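Local coordinates for protein ketosynthase (Streptomyces sp. MSC090213JE08, PDB 6KXD) that probably forms, with a partner ketosynthase chain, the ketosynthase/chain length factor pair of the ishigamide polyketide synthase, serving as its chain length factor, at residues B[21-26]-B[237-242]; B[115-120]-B[170-175]. All blocks are in the same frame, centred on the assembly; numbering follows the deposited sequence.

Interaction 1 (B[21-26]-B[237-242]); sequences VITGWS and LVEQAE
Thr23 and Glu239 meet with their side chains roughly at right angles, and the hydroxyl OG1 of Thr23 donates to OE1 of Glu239 over 2.7 Å. OE1 accepts with its anti lone pair, the one turned away from OE2. Thr23 can do this because OG1 sits between its backbone N and carbonyl carbon (chi1 66°), while CG2 lies against the CG methylene of Glu239 at 3.8 Å. A beta-branched threonine thus offers a donor and a methyl to the same glutamate. OE2 is engaged separately by the backbone N of Glu245, so both carboxylate oxygens have a partner. Beside this bond, CD1 of Leu237 comes within 3.4 Å of OG1 of Thr23, its apolar branch bordering the polar pair. Ile22 and Val238 lie on the reverse face and meet loosely at an angle, CG1 to CG2 at 4.2 Å; their branched chains suit a sheet face covered by helices 332-344 and 180-193. CG1 of Val21 packs on CB of Ala241 at 3.7 Å, where the small alanine, just past strand 237-240, lets the loop come close. Between the strands, Val21 and Glu239 bond each other in both directions through nearly straight N-H...O bonds, and Thr23 N bonds Leu237 O likewise. A buried carboxylate held by hydroxyl and amide donors would probably be stabilised in its charged form.

Interaction 2 (B[115-120]-B[170-175]); sequences GVVLGI and PNTTVA
Pro170 leads the second segment in by giving its carbonyl O to the backbone N of Val116 at 2.8 Å, a role that does not need the N-H that proline lacks. Asn171 lies alongside Val116 and points the same way; with CG trans to its backbone N (chi1 -164°), its ND2 comes 3.5 Å from CB of Val116. That amide donates to the carbonyl of Ala158 in helix 156-165, while OD1 bonds Asn398 of the neighbouring ketosynthase chain, so asparagine serves both neighbours. Thr172 turns to the other face, its CB 4.0 Å from CG2 of Val117. Its backbone N bonds the carbonyl O of Val116, which also accepts from a water 2.8 Å away; that water is hydrogen-bonded to OG1 of Thr172, a hydroxyl also engaged by Tyr187. Thr173 returns to the face of Asn171, and its methyl CG2 meets CD1 of Ile120 at 3.7 Å, the two side chains roughly perpendicular. Val174 packs CG1 against CG2 of Val117 at 4.2 Å, while its CG2 comes up beside the CA of Gly119, where the absence of a side chain lets the valine branch approach closely. Ala175 closes the segment, its CA 3.1 Å from the carbonyl O of Ile120 in a CH...O contact. Further backbone bonds from Thr173 and Ala175 reach the neighbouring chain. Two parallel strands between helix layers, the outer one continuing the sheet into the partner subunit, are characteristic of the thiolase-fold ketosynthase dimer.

How the interactions relate
Both contacts are buried strand pairings within the beta-ketoacyl synthase N-terminal region, and the chain path of interaction 2 is nested inside the loop closed by interaction 1. Their centres are about 16 Å apart and their nearest atoms about 6 Å, so the contacts do not touch; strand 199-206 bridges them, pairing with 114-119 and with 229-240. Interaction 1 lies farther from the middle of the chain, is antiparallel, and ends at the partly exposed Gln240 and Ala241; its polar side-chain bond is direct and stays within the subunit. Interaction 2 is parallel, wholly buried, and sits at the subunit interface, where its polar side chains bond mainly to helices 156-165 and 180-193, a water and the partner chain. Helix 180-193 packs against both.

Interaction 1 (B[21-26]-B[237-242])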
# COMPACT_ATOMS: atom_id res chain seq x y z
N VAL B 21 -18.24 2.92 -12.53
CA VAL B 21 -19.33 2.10 -12.28
C VAL B 21 -18.80 0.75 -11.85
O VAL B 21 -17.83 0.25 -12.41
CB VAL B 21 -20.28 1.99 -13.49
CG1 VAL B 21 -20.93 3.34 -13.76
CG2 VAL B 21 -19.62 1.47 -14.75
N ILE B 22 -19.50 0.19 -10.87
CA ILE B 22 -19.28 -1.15 -10.53
C ILE B 22 -20.17 -2.02 -11.43
O ILE B 22 -21.38 -1.86 -11.40
CB ILE B 22 -19.62 -1.38 -9.07
CG1 ILE B 22 -18.71 -0.57 -8.15
CG2 ILE B 22 -19.58 -2.86 -8.79
CD1 ILE B 22 -19.13 -0.67 -6.69
N THR B 23 -19.56 -2.98 -12.13
CA THR B 23 -20.32 -3.84 -13.09
C THR B 23 -20.29 -5.29 -12.65
O THR B 23 -20.89 -6.15 -13.31
CB THR B 23 -19.76 -3.67 -14.50
OG1 THR B 23 -18.44 -4.20 -14.43
CG2 THR B 23 -19.75 -2.22 -14.93
N GLY B 24 -19.70 -5.56 -11.48
CA GLY B 24 -19.67 -6.89 -10.98
C GLY B 24 -19.04 -6.91 -9.59
O GLY B 24 -18.33 -5.98 -9.25
N TRP B 25 -19.32 -7.97 -8.87
CA TRP B 25 -18.74 -8.15 -7.57
C TRP B 25 -18.70 -9.60 -7.19
O TRP B 25 -19.38 -10.46 -7.77
CB TRP B 25 -19.48 -7.34 -6.52
CG TRP B 25 -20.90 -7.71 -6.30
CD1 TRP B 25 -21.99 -7.37 -7.06
CD2 TRP B 25 -21.40 -8.50 -5.22
NE1 TRP B 25 -23.13 -7.87 -6.50
CE2 TRP B 25 -22.80 -8.58 -5.38
CE3 TRP B 25 -20.81 -9.12 -4.12
CZ2 TRP B 25 -23.61 -9.28 -4.49
CZ3 TRP B 25 -21.61 -9.83 -3.24
CH2 TRP B 25 -22.99 -9.89 -3.43
N SER B 26 -17.88 -9.85 -6.18
CA SER B 26 -17.70 -11.12 -5.67
C SER B 26 -17.35 -10.99 -4.20
O SER B 26 -16.88 -9.93 -3.77
CB SER B 26 -16.62 -11.85 -6.41
OG SER B 26 -16.68 -13.22 -6.07
N LEU B 237 -15.66 -5.28 -9.89
CA LEU B 237 -15.17 -4.93 -11.17
C LEU B 237 -15.65 -3.51 -11.44
O LEU B 237 -16.88 -3.25 -11.42
CB LEU B 237 -15.68 -5.98 -12.18
CG LEU B 237 -14.94 -5.97 -13.52
CD1 LEU B 237 -15.09 -4.66 -14.22
CD2 LEU B 237 -13.47 -6.26 -13.32
N VAL B 238 -14.73 -2.57 -11.61
CA VAL B 238 -15.03 -1.17 -11.87
C VAL B 238 -14.62 -0.80 -13.31
O VAL B 238 -13.54 -1.13 -13.76
CB VAL B 238 -14.33 -0.26 -10.85
CG1 VAL B 238 -14.59 1.21 -11.10
CG2 VAL B 238 -14.74 -0.66 -9.43
N GLU B 239 -15.50 -0.07 -13.98
CA GLU B 239 -15.29 0.39 -15.37
C GLU B 239 -15.71 1.85 -15.45
O GLU B 239 -16.31 2.39 -14.51
CB GLU B 239 -16.13 -0.45 -16.34
CG GLU B 239 -16.13 -1.91 -16.02
CD GLU B 239 -16.66 -2.77 -17.14
OE1 GLU B 239 -17.40 -3.71 -16.86
OE2 GLU B 239 -16.31 -2.45 -18.32
N GLN B 240 -15.37 2.50 -16.57
CA GLN B 240 -15.82 3.84 -16.87
C GLN B 240 -17.23 3.70 -17.45
O GLN B 240 -17.50 2.75 -18.23
CB GLN B 240 -14.85 4.52 -17.83
CG GLN B 240 -13.40 4.47 -17.38
CD GLN B 240 -12.94 5.77 -16.79
OE1 GLN B 240 -13.32 6.17 -15.69
NE2 GLN B 240 -12.09 6.44 -17.55
N ALA B 241 -18.13 4.58 -17.04
CA ALA B 241 -19.55 4.38 -17.35
C ALA B 241 -19.71 4.29 -18.88
O ALA B 241 -20.29 3.33 -19.39
CB ALA B 241 -20.36 5.48 -16.72
N GLU B 242 -19.05 5.21 -19.59
CA GLU B 242 -19.06 5.26 -21.08
C GLU B 242 -18.75 3.87 -21.66
O GLU B 242 -19.50 3.35 -22.50
CB GLU B 242 -18.01 6.21 -21.66
CG GLU B 242 -17.91 7.55 -20.96
CD GLU B 242 -16.90 7.57 -19.82
OE1 GLU B 242 -15.70 7.27 -20.06
OE2 GLU B 242 -17.32 7.89 -18.70

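Interaction 2 (B[115-120]-B[170-175])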
# COMPACT_ATOMS: atom_id res chain seq x y z
N GLY B 115 -6.59 -2.96 -14.08
CA GLY B 115 -5.86 -2.76 -12.84
C GLY B 115 -6.35 -3.69 -11.74
O GLY B 115 -7.52 -4.22 -11.74
N VAL B 116 -5.49 -3.86 -10.71
CA VAL B 116 -5.86 -4.57 -9.53
C VAL B 116 -5.46 -3.69 -8.35
O VAL B 116 -4.29 -3.28 -8.34
CB VAL B 116 -5.12 -5.92 -9.39
CG1 VAL B 116 -5.41 -6.55 -8.03
CG2 VAL B 116 -5.50 -6.87 -10.52
N VAL B 117 -6.40 -3.42 -7.44
CA VAL B 117 -6.00 -2.79 -6.17
C VAL B 117 -6.75 -3.46 -5.02
O VAL B 117 -7.98 -3.55 -5.04
CB VAL B 117 -6.17 -1.26 -6.17
CG1 VAL B 117 -7.57 -0.80 -6.49
CG2 VAL B 117 -5.69 -0.68 -4.84
N LEU B 118 -5.99 -3.97 -4.02
CA LEU B 118 -6.51 -4.66 -2.91
C LEU B 118 -6.16 -3.90 -1.62
O LEU B 118 -5.03 -3.53 -1.45
CB LEU B 118 -5.92 -6.06 -2.84
CG LEU B 118 -6.58 -7.00 -1.84
CD1 LEU B 118 -8.02 -7.35 -2.21
CD2 LEU B 118 -5.77 -8.29 -1.70
N GLY B 119 -7.16 -3.67 -0.78
CA GLY B 119 -6.91 -3.12 0.57
C GLY B 119 -6.72 -4.23 1.61
O GLY B 119 -7.36 -5.31 1.61
N ILE B 120 -5.82 -3.96 2.56
CA ILE B 120 -5.46 -4.90 3.61
C ILE B 120 -5.32 -4.09 4.90
O ILE B 120 -5.38 -2.87 4.84
CB ILE B 120 -4.14 -5.62 3.30
CG1 ILE B 120 -2.98 -4.63 3.14
CG2 ILE B 120 -4.31 -6.52 2.09
CD1 ILE B 120 -1.58 -5.26 3.06
N PRO B 170 -1.79 -2.29 -13.87
CA PRO B 170 -1.37 -1.77 -12.57
C PRO B 170 -1.81 -2.73 -11.46
O PRO B 170 -2.90 -3.32 -11.48
CB PRO B 170 -2.14 -0.44 -12.48
CG PRO B 170 -2.30 -0.05 -13.94
CD PRO B 170 -2.62 -1.34 -14.62
N ASN B 171 -0.94 -2.93 -10.49
CA ASN B 171 -1.15 -3.88 -9.44
C ASN B 171 -0.72 -3.24 -8.13
O ASN B 171 0.46 -3.03 -7.95
CB ASN B 171 -0.37 -5.15 -9.68
CG ASN B 171 -0.87 -6.28 -8.83
OD1 ASN B 171 -0.37 -6.49 -7.73
ND2 ASN B 171 -1.82 -7.04 -9.36
N THR B 172 -1.70 -2.92 -7.28
CA THR B 172 -1.44 -2.16 -6.11
C THR B 172 -2.11 -2.84 -4.91
O THR B 172 -3.14 -3.47 -4.98
CB THR B 172 -1.96 -0.73 -6.26
OG1 THR B 172 -1.43 -0.21 -7.47
CG2 THR B 172 -1.54 0.17 -5.12
N THR B 173 -1.47 -2.67 -3.74
CA THR B 173 -2.04 -3.06 -2.49
C THR B 173 -1.96 -1.84 -1.59
O THR B 173 -0.93 -1.12 -1.64
CB THR B 173 -1.28 -4.23 -1.84
OG1 THR B 173 -1.28 -5.25 -2.84
CG2 THR B 173 -1.93 -4.76 -0.59
N VAL B 174 -3.04 -1.57 -0.88
CA VAL B 174 -3.09 -0.42 0.00
C VAL B 174 -3.53 -0.96 1.35
O VAL B 174 -4.21 -1.92 1.48
CB VAL B 174 -4.02 0.72 -0.48
CG1 VAL B 174 -3.52 1.31 -1.78
CG2 VAL B 174 -5.48 0.27 -0.56
N ALA B 175 -3.03 -0.33 2.41
CA ALA B 175 -3.39 -0.75 3.72
C ALA B 175 -4.53 0.16 4.18
O ALA B 175 -5.17 0.77 3.38
CB ALA B 175 -2.18 -0.66 4.63
O HOH W 1 -3.36 -0.83 -9.28